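Local coordinates for antifreeze protein type II (Clupea harengus, PDB 2PY2) that probably binds to ice crystals in a calcium-dependent manner, through a C-type lectin-like fold, and so keeps the body fluids of herring from freezing, at residues A86-A91 / K110-T115; F16-L21 / S122-K127; A57-S62 / Q103-I108. All coordinates share one frame; numbering follows the deposited sequence.

Contact 1: A86-A91 / K110-T115. With CA (calcium ion), chain G.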
loop_
_atom_site.group_PDB
_atom_site.type_symbol
_atom_site.label_atom_id
_atom_site.label_comp_id
_atom_site.label_asym_id
_atom_site.label_seq_id
_atom_site.Cartn_x
_atom_site.Cartn_y
_atom_site.Cartn_z
ATOM N N ALA A 86 8.924 5.765 5.095
ATOM C CA ALA A 86 9.203 4.729 4.112
ATOM C C ALA A 86 9.813 3.516 4.814
ATOM O O ALA A 86 10.415 3.641 5.879
ATOM C CB ALA A 86 10.156 5.254 3.043
ATOM N N ASP A 87 9.649 2.343 4.212
ATOM C CA ASP A 87 10.192 1.112 4.764
ATOM C C ASP A 87 10.839 0.325 3.625
ATOM O O ASP A 87 10.610 -0.868 3.463
ATOM C CB ASP A 87 9.068 0.302 5.430
ATOM C CG ASP A 87 9.577 -0.954 6.118
ATOM O OD1 ASP A 87 10.695 -0.923 6.676
ATOM O OD2 ASP A 87 8.851 -1.971 6.119
ATOM N N TRP A 88 11.666 1.011 2.840
ATOM C CA TRP A 88 12.334 0.396 1.699
ATOM C C TRP A 88 13.263 -0.774 2.015
ATOM O O TRP A 88 14.002 -0.756 3.003
ATOM C CB TRP A 88 13.148 1.445 0.935
ATOM C CG TRP A 88 12.341 2.578 0.390
ATOM C CD1 TRP A 88 12.448 3.901 0.718
ATOM C CD2 TRP A 88 11.328 2.496 -0.617
ATOM N NE1 TRP A 88 11.567 4.649 -0.025
ATOM C CE2 TRP A 88 10.868 3.809 -0.853
ATOM C CE3 TRP A 88 10.766 1.438 -1.344
ATOM C CZ2 TRP A 88 9.871 4.094 -1.787
ATOM C CZ3 TRP A 88 9.773 1.724 -2.275
ATOM C CH2 TRP A 88 9.338 3.043 -2.486
ATOM N N CYS A 89 13.213 -1.792 1.164
ATOM C CA CYS A 89 14.096 -2.937 1.302
ATOM C C CYS A 89 15.476 -2.422 0.904
ATOM O O CYS A 89 15.604 -1.316 0.371
ATOM C CB CYS A 89 13.708 -4.053 0.332
ATOM S SG CYS A 89 12.190 -4.996 0.708
ATOM N N ALA A 90 16.506 -3.227 1.143
ATOM C CA ALA A 90 17.861 -2.835 0.776
ATOM C C ALA A 90 17.910 -2.593 -0.731
ATOM O O ALA A 90 17.364 -3.381 -1.502
ATOM C CB ALA A 90 18.847 -3.940 1.159
ATOM N N ALA A 91 18.554 -1.497 -1.129
ATOM C CA ALA A 91 18.710 -1.119 -2.532
ATOM C C ALA A 91 17.468 -0.467 -3.138
ATOM O O ALA A 91 17.522 0.066 -4.244
ATOM C CB ALA A 91 19.118 -2.334 -3.368
ATOM N N LYS A 110 10.277 -8.408 4.502
ATOM C CA LYS A 110 8.920 -7.863 4.546
ATOM C C LYS A 110 8.922 -6.330 4.502
ATOM O O LYS A 110 8.265 -5.670 5.306
ATOM C CB LYS A 110 8.193 -8.353 5.806
ATOM C CG LYS A 110 8.092 -9.871 5.928
ATOM C CD LYS A 110 7.339 -10.486 4.754
ATOM C CE LYS A 110 7.117 -11.986 4.947
ATOM N NZ LYS A 110 6.267 -12.550 3.861
ATOM N N CYS A 111 9.648 -5.780 3.535
ATOM C CA CYS A 111 9.781 -4.334 3.362
ATOM C C CYS A 111 9.163 -3.860 2.039
ATOM O O CYS A 111 8.513 -4.639 1.333
ATOM C CB CYS A 111 11.262 -3.966 3.407
ATOM S SG CYS A 111 12.288 -5.300 2.714
ATOM N N TRP A 112 9.382 -2.592 1.702
ATOM C CA TRP A 112 8.829 -2.026 0.466
ATOM C C TRP A 112 9.763 -2.161 -0.723
ATOM O O TRP A 112 10.985 -2.066 -0.604
ATOM C CB TRP A 112 8.509 -0.543 0.626
ATOM C CG TRP A 112 7.498 -0.179 1.672
ATOM C CD1 TRP A 112 6.882 -1.008 2.563
ATOM C CD2 TRP A 112 7.045 1.141 1.970
ATOM N NE1 TRP A 112 6.076 -0.279 3.405
ATOM C CE2 TRP A 112 6.160 1.045 3.063
ATOM C CE3 TRP A 112 7.307 2.402 1.418
ATOM C CZ2 TRP A 112 5.534 2.166 3.620
ATOM C CZ3 TRP A 112 6.684 3.517 1.976
ATOM C CH2 TRP A 112 5.809 3.389 3.064
ATOM N N ASN A 113 9.158 -2.345 -1.889
ATOM C CA ASN A 113 9.901 -2.500 -3.120
ATOM C C ASN A 113 9.071 -1.838 -4.226
ATOM O O ASN A 113 7.865 -2.077 -4.290
ATOM C CB ASN A 113 10.048 -3.996 -3.380
ATOM C CG ASN A 113 10.955 -4.305 -4.525
ATOM O OD1 ASN A 113 10.776 -3.794 -5.626
ATOM N ND2 ASN A 113 11.940 -5.165 -4.280
ATOM N N ASP A 114 9.664 -0.981 -5.062
ATOM C CA ASP A 114 8.848 -0.425 -6.143
ATOM C C ASP A 114 8.809 -1.510 -7.222
ATOM O O ASP A 114 9.823 -2.107 -7.557
ATOM C CB ASP A 114 9.354 0.961 -6.644
ATOM C CG ASP A 114 10.851 1.022 -6.958
ATOM O OD1 ASP A 114 11.633 0.167 -6.525
ATOM O OD2 ASP A 114 11.258 1.989 -7.635
ATOM N N THR A 115 7.624 -1.819 -7.731
ATOM C CA THR A 115 7.516 -2.910 -8.693
ATOM C C THR A 115 6.589 -2.577 -9.851
ATOM O O THR A 115 5.796 -1.647 -9.770
ATOM C CB THR A 115 7.079 -4.244 -7.961
ATOM O OG1 THR A 115 5.748 -4.625 -8.320
ATOM C CG2 THR A 115 7.165 -4.077 -6.457
HETATM CA CA CA G . 12.250 -2.079 -7.307
HETATM O O HOH W 1 5.914 -1.631 5.863
HETATM O O HOH W 2 9.900 -4.407 7.440
HETATM O O HOH W 3 12.535 -4.705 -7.426
#
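Asp87 lies over the indole of Trp112, the tryptophan of the Trp-Asn-Asp signature that C-type lectin folds carry on the strand leading to their calcium site. The aspartate CB sits above the five-membered ring of Trp112, 3.7 Å from its centroid and 12° off the normal, a CH-pi contact, while the backbone of Ala86 and Asp87 spreads over the same indole. With CG anti to the backbone N of Asp87 (chi1 -176°), the carboxylate reaches past the ring, where one water accepts a hydrogen bond from Trp112 NE1 and donates one to Asp87 OD2. Trp112 also turns an edge toward Trp88, whose face receives it in a T-shaped pair with six-membered-ring centroids 5.7 Å apart; Trp75 meets the Trp88 ring as well.

Backbones frame this aromatic corner. Trp112 N gives to Asp87 O at 2.8 Å and Cys89 N to Trp112 O at 2.9 Å, forming a single bridge between a loop and an edge strand that run at a steep angle. Beside it the disulfide Cys89 SG-Cys111 SG, 2.0 Å long with a torsion of 97°, makes the attachment covalent. The strand thereby carries a fastened loop at one end and the metal at the other, where Gln92, Asp94, Glu99 and a water complete the site and Thr95 N holds Asp114 OD2. Asn113 OD1 approaches calcium at 2.8 Å; Asp114 binds it twice, its OD1 at 2.5 Å and its own backbone O at 2.4 Å.

Contact 2: F16-L21 / S122-K127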
loop_
_atom_site.group_PDB
_atom_site.type_symbol
_atom_site.label_atom_id
_atom_site.label_comp_id
_atom_site.label_asym_id
_atom_site.label_seq_id
_atom_site.Cartn_x
_atom_site.Cartn_y
_atom_site.Cartn_z
ATOM N N PHE A 16 -9.063 0.346 7.823
ATOM C CA PHE A 16 -8.258 -0.422 6.883
ATOM C C PHE A 16 -8.897 -1.737 6.492
ATOM O O PHE A 16 -9.662 -2.329 7.261
ATOM C CB PHE A 16 -6.888 -0.708 7.498
ATOM C CG PHE A 16 -6.061 0.519 7.733
ATOM C CD1 PHE A 16 -5.104 0.919 6.805
ATOM C CD2 PHE A 16 -6.235 1.275 8.886
ATOM C CE1 PHE A 16 -4.334 2.050 7.025
ATOM C CE2 PHE A 16 -5.465 2.415 9.118
ATOM C CZ PHE A 16 -4.514 2.804 8.187
ATOM N N LEU A 17 -8.573 -2.200 5.290
ATOM C CA LEU A 17 -9.097 -3.461 4.808
ATOM C C LEU A 17 -8.075 -4.151 3.927
ATOM O O LEU A 17 -7.435 -3.518 3.085
ATOM C CB LEU A 17 -10.388 -3.250 4.014
ATOM C CG LEU A 17 -11.038 -4.532 3.483
ATOM C CD1 LEU A 17 -11.531 -5.375 4.652
ATOM C CD2 LEU A 17 -12.202 -4.187 2.573
ATOM N N PHE A 18 -7.915 -5.452 4.151
ATOM C CA PHE A 18 -7.009 -6.270 3.365
ATOM C C PHE A 18 -7.862 -6.922 2.286
ATOM O O PHE A 18 -8.846 -7.606 2.590
ATOM C CB PHE A 18 -6.355 -7.358 4.232
ATOM C CG PHE A 18 -5.510 -8.337 3.452
ATOM C CD1 PHE A 18 -4.308 -7.938 2.867
ATOM C CD2 PHE A 18 -5.911 -9.660 3.308
ATOM C CE1 PHE A 18 -3.519 -8.847 2.150
ATOM C CE2 PHE A 18 -5.128 -10.580 2.594
ATOM C CZ PHE A 18 -3.929 -10.172 2.013
ATOM N N ASN A 19 -7.507 -6.675 1.030
ATOM C CA ASN A 19 -8.220 -7.256 -0.102
ATOM C C ASN A 19 -7.335 -8.387 -0.618
ATOM O O ASN A 19 -6.298 -8.142 -1.226
ATOM C CB ASN A 19 -8.425 -6.190 -1.183
ATOM C CG ASN A 19 -9.153 -6.717 -2.397
ATOM O OD1 ASN A 19 -9.618 -7.853 -2.413
ATOM N ND2 ASN A 19 -9.258 -5.884 -3.430
ATOM N N PRO A 20 -7.726 -9.652 -0.375
ATOM C CA PRO A 20 -6.903 -10.768 -0.844
ATOM C C PRO A 20 -6.911 -11.012 -2.352
ATOM O O PRO A 20 -6.047 -11.712 -2.870
ATOM C CB PRO A 20 -7.453 -11.954 -0.054
ATOM C CG PRO A 20 -8.908 -11.616 0.053
ATOM C CD PRO A 20 -8.891 -10.140 0.392
ATOM N N LEU A 21 -7.871 -10.424 -3.056
ATOM C CA LEU A 21 -7.964 -10.605 -4.501
ATOM C C LEU A 21 -6.685 -10.155 -5.209
ATOM O O LEU A 21 -6.172 -9.078 -4.930
ATOM C CB LEU A 21 -9.163 -9.823 -5.029
ATOM C CG LEU A 21 -9.526 -9.966 -6.505
ATOM C CD1 LEU A 21 -9.632 -11.436 -6.893
ATOM C CD2 LEU A 21 -10.856 -9.241 -6.743
ATOM N N SER A 122 -2.298 -8.836 -3.681
ATOM C CA SER A 122 -3.379 -8.528 -2.768
ATOM C C SER A 122 -3.146 -7.054 -2.470
ATOM O O SER A 122 -2.163 -6.486 -2.940
ATOM C CB SER A 122 -3.230 -9.347 -1.489
ATOM O OG SER A 122 -3.259 -10.724 -1.796
ATOM N N SER A 123 -4.017 -6.427 -1.692
ATOM C CA SER A 123 -3.812 -5.014 -1.420
ATOM C C SER A 123 -4.407 -4.536 -0.109
ATOM O O SER A 123 -5.197 -5.234 0.530
ATOM C CB SER A 123 -4.369 -4.181 -2.580
ATOM O OG SER A 123 -5.752 -4.436 -2.776
ATOM N N ILE A 124 -4.004 -3.335 0.292
ATOM C CA ILE A 124 -4.492 -2.732 1.522
ATOM C C ILE A 124 -5.248 -1.468 1.159
ATOM O O ILE A 124 -4.690 -0.594 0.489
ATOM C CB ILE A 124 -3.339 -2.291 2.448
ATOM C CG1 ILE A 124 -2.277 -3.393 2.557
ATOM C CG2 ILE A 124 -3.908 -1.891 3.809
ATOM C CD1 ILE A 124 -2.783 -4.697 3.107
ATOM N N CYS A 125 -6.502 -1.362 1.593
ATOM C CA CYS A 125 -7.297 -0.164 1.327
ATOM C C CYS A 125 -7.484 0.594 2.639
ATOM O O CYS A 125 -7.491 -0.003 3.721
ATOM C CB CYS A 125 -8.694 -0.497 0.775
ATOM S SG CYS A 125 -8.844 -1.309 -0.862
ATOM N N ALA A 126 -7.631 1.907 2.549
ATOM C CA ALA A 126 -7.841 2.716 3.744
ATOM C C ALA A 126 -8.713 3.917 3.423
ATOM O O ALA A 126 -8.773 4.365 2.281
ATOM C CB ALA A 126 -6.504 3.176 4.316
ATOM N N LYS A 127 -9.401 4.419 4.442
ATOM C CA LYS A 127 -10.265 5.583 4.302
ATOM C C LYS A 127 -10.522 6.157 5.688
ATOM O O LYS A 127 -10.473 5.438 6.686
ATOM C CB LYS A 127 -11.588 5.210 3.616
ATOM C CG LYS A 127 -12.415 4.141 4.316
ATOM C CD LYS A 127 -13.714 3.874 3.563
ATOM C CE LYS A 127 -14.514 2.749 4.197
ATOM N NZ LYS A 127 -15.822 2.534 3.506
HETATM O O HOH W 4 -8.137 -3.362 -3.395
HETATM O O HOH W 5 -5.562 -6.464 -4.743
#
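Phe16 and Ala126, Phe18 and Ile124 are the side-chain pairs that meet on one face of an antiparallel ladder, the N- and C-terminal strand pairing that closes the C-type lectin-like domain. The CB of Ala126 rests 3.6 Å from Phe16 CD1. Two residues on, Ile124 CD1 lies in the plane of the Phe18 ring, at its edge, 3.6 Å from CD1; the phenyl reaches it because CG of Phe18 is anti to the backbone N (chi1 174°), and CZ of the same ring goes on to touch Ser122 CB.

The ladder itself sets these positions. Leu17 with Cys125 and Asn19 with Ser123 are hydrogen-bonded pairs, tied by two bonds each; Cys125 N to Leu17 O, at 2.8 Å and 173°, is nearly straight. Near the corner at Leu21, Ser122 OG gives to Pro20 O at 3.1 Å from above the carbonyl plane, and Asn19 OD1 accepts from Leu21 N in an Asx turn. On the face that carries Asn19 and Ser123, Ser123 OG shares one water with Asn19 ND2 and, at 2.8 Å, a second water that donates to Leu21 O.

Farther out, Phe16 packs on Phe50 and Val51 of helix 45-52 and on Leu54 just after it, and Cys125 is joined to Cys32 of helix 25-33 by a disulfide. The two faces therefore differ in chemistry: aromatic and aliphatic groups pack on one, Phe16 against helix 45-52 and Phe18 and Ile124 against Ser62, while the other combines a covalent link to helix 25-33 with a water-bridged polar patch.

Contact 3: A57-S62 / Q103-I108; sequences ADLIPS and QMNVGI
Met104 N gives its proton to Ser62 O at 2.7 Å, an almost straight bond (169°) running nearly along the C=O axis. The return bond, Ser62 N to Met104 O at 3.0 Å, comes in from above the carbonyl plane. Together they make one antiparallel hydrogen-bonded pair where the loop after helix 45-52 becomes strand 62-64 and joins strand 101-106, in the sheet of the C-type lectin-like fold.

Round this pair the contacts are largely between carbon and carbonyl oxygen. The CA of Pro61 points its hydrogen at Met104 O, 3.3 Å away, and CG of the same ring lies 3.3 Å from Asn105 O. Gln103, extended from a CG anti to its N (chi1 -176°), brings OE1 alongside the ring, 3.2 Å from Pro61 CB. Met104 lays its CG against Ser62 O, while its CB packs on Trp112 and the side chain also touches Val51. Asn105 packs its CB against the backbone oxygens of Leu59 and Ile60.

Ser62 is also held from within its own segment, for its OG donates to Ile60 O at 2.8 Å. At Asn105 and Val106 the chain makes a G1 bulge opposite Cys111. Beyond the single bridge, then, the attachment is made by weaker contacts: having no N-H to give, Pro61 offers its CA hydrogen to the carbonyl oxygens of Met104 and Asn105.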
loop_
_atom_site.group_PDB
_atom_site.type_symbol
_atom_site.label_atom_id
_atom_site.label_comp_id
_atom_site.label_asym_id
_atom_site.label_seq_id
_atom_site.Cartn_x
_atom_site.Cartn_y
_atom_site.Cartn_z
ATOM N N ALA A 57 -0.479 -14.434 9.081
ATOM C CA ALA A 57 0.790 -14.915 9.621
ATOM C C ALA A 57 1.885 -15.014 8.567
ATOM O O ALA A 57 3.072 -15.057 8.897
ATOM C CB ALA A 57 0.586 -16.279 10.294
ATOM N N ASP A 58 1.490 -15.039 7.298
ATOM C CA ASP A 58 2.453 -15.142 6.202
ATOM C C ASP A 58 2.937 -13.782 5.726
ATOM O O ASP A 58 3.880 -13.702 4.941
ATOM C CB ASP A 58 1.831 -15.870 5.014
ATOM C CG ASP A 58 1.133 -17.135 5.419
ATOM O OD1 ASP A 58 0.693 -17.879 4.517
ATOM O OD2 ASP A 58 1.021 -17.384 6.642
ATOM N N LEU A 59 2.291 -12.719 6.200
ATOM C CA LEU A 59 2.657 -11.361 5.800
ATOM C C LEU A 59 2.733 -11.344 4.280
ATOM O O LEU A 59 3.806 -11.214 3.689
ATOM C CB LEU A 59 3.998 -10.962 6.412
ATOM C CG LEU A 59 4.007 -10.817 7.937
ATOM C CD1 LEU A 59 5.412 -10.433 8.402
ATOM C CD2 LEU A 59 3.002 -9.759 8.355
ATOM N N ILE A 60 1.562 -11.467 3.670
ATOM C CA ILE A 60 1.409 -11.521 2.224
ATOM C C ILE A 60 1.737 -10.220 1.498
ATOM O O ILE A 60 1.221 -9.156 1.860
ATOM C CB ILE A 60 -0.037 -11.945 1.876
ATOM C CG1 ILE A 60 -0.334 -13.310 2.501
ATOM C CG2 ILE A 60 -0.224 -12.034 0.367
ATOM C CD1 ILE A 60 -1.810 -13.664 2.539
ATOM N N PRO A 61 2.614 -10.290 0.478
ATOM C CA PRO A 61 3.025 -9.128 -0.333
ATOM C C PRO A 61 1.759 -8.420 -0.814
ATOM O O PRO A 61 0.858 -9.056 -1.374
ATOM C CB PRO A 61 3.800 -9.769 -1.471
ATOM C CG PRO A 61 4.467 -10.925 -0.792
ATOM C CD PRO A 61 3.340 -11.502 0.052
ATOM N N SER A 62 1.694 -7.108 -0.614
ATOM C CA SER A 62 0.497 -6.354 -0.962
ATOM C C SER A 62 0.766 -4.965 -1.551
ATOM O O SER A 62 1.746 -4.314 -1.212
ATOM C CB SER A 62 -0.360 -6.173 0.294
ATOM O OG SER A 62 -0.703 -7.416 0.892
ATOM N N GLN A 103 4.996 -1.839 -3.377
ATOM C CA GLN A 103 4.508 -3.120 -2.888
ATOM C C GLN A 103 5.126 -3.301 -1.502
ATOM O O GLN A 103 6.328 -3.077 -1.334
ATOM C CB GLN A 103 4.993 -4.260 -3.790
ATOM C CG GLN A 103 4.441 -5.608 -3.383
ATOM C CD GLN A 103 5.061 -6.773 -4.142
ATOM O OE1 GLN A 103 4.731 -7.920 -3.877
ATOM N NE2 GLN A 103 5.964 -6.482 -5.084
ATOM N N MET A 104 4.321 -3.692 -0.519
ATOM C CA MET A 104 4.849 -3.923 0.831
ATOM C C MET A 104 4.922 -5.435 1.124
ATOM O O MET A 104 4.466 -6.254 0.318
ATOM C CB MET A 104 3.980 -3.224 1.888
ATOM C CG MET A 104 2.629 -3.878 2.158
ATOM S SD MET A 104 1.789 -3.122 3.581
ATOM C CE MET A 104 2.633 -3.990 4.960
ATOM N N ASN A 105 5.495 -5.805 2.275
ATOM C CA ASN A 105 5.637 -7.222 2.649
ATOM C C ASN A 105 6.438 -8.015 1.618
ATOM O O ASN A 105 6.155 -9.185 1.378
ATOM C CB ASN A 105 4.266 -7.891 2.799
ATOM C CG ASN A 105 3.678 -7.732 4.188
ATOM O OD1 ASN A 105 2.493 -8.017 4.411
ATOM N ND2 ASN A 105 4.499 -7.289 5.135
ATOM N N VAL A 106 7.433 -7.380 1.017
ATOM C CA VAL A 106 8.239 -8.019 -0.015
ATOM C C VAL A 106 9.486 -8.683 0.538
ATOM O O VAL A 106 10.179 -8.108 1.382
ATOM C CB VAL A 106 8.669 -6.984 -1.081
ATOM C CG1 VAL A 106 9.429 -7.662 -2.220
ATOM C CG2 VAL A 106 7.435 -6.254 -1.601
ATOM N N GLY A 107 9.759 -9.896 0.059
ATOM C CA GLY A 107 10.948 -10.622 0.477
ATOM C C GLY A 107 10.979 -11.105 1.913
ATOM O O GLY A 107 9.988 -11.017 2.633
ATOM N N ILE A 108 12.130 -11.618 2.340
ATOM C CA ILE A 108 12.248 -12.114 3.705
ATOM C C ILE A 108 12.220 -10.972 4.708
ATOM O O ILE A 108 11.856 -11.164 5.862
ATOM C CB ILE A 108 13.551 -12.924 3.914
ATOM C CG1 ILE A 108 14.769 -12.008 3.827
ATOM C CG2 ILE A 108 13.657 -14.012 2.866
ATOM C CD1 ILE A 108 16.065 -12.712 4.174
#

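In the fold
All three contacts reach the same curled sheet, with contact 3 between the others. It lies 10 Å from contact 1, centre to centre, and 13 Å from contact 2, whereas contacts 1 and 2 are 19 Å apart on opposite sides of the molecule and do not touch. The strands of contacts 1 and 3 are neighbours in it, and Lys110 spans the two contacts, its NZ probably hydrogen-bonded to both Leu59 O and Asp58 O. Toward contact 2 the tie is packing: Phe18 CE1 approaches Ser62 OG at 3.4 Å. Only contact 1 holds calcium ligands; the side chain of Gln103 in contact 3 stays about 8 Å from the ion.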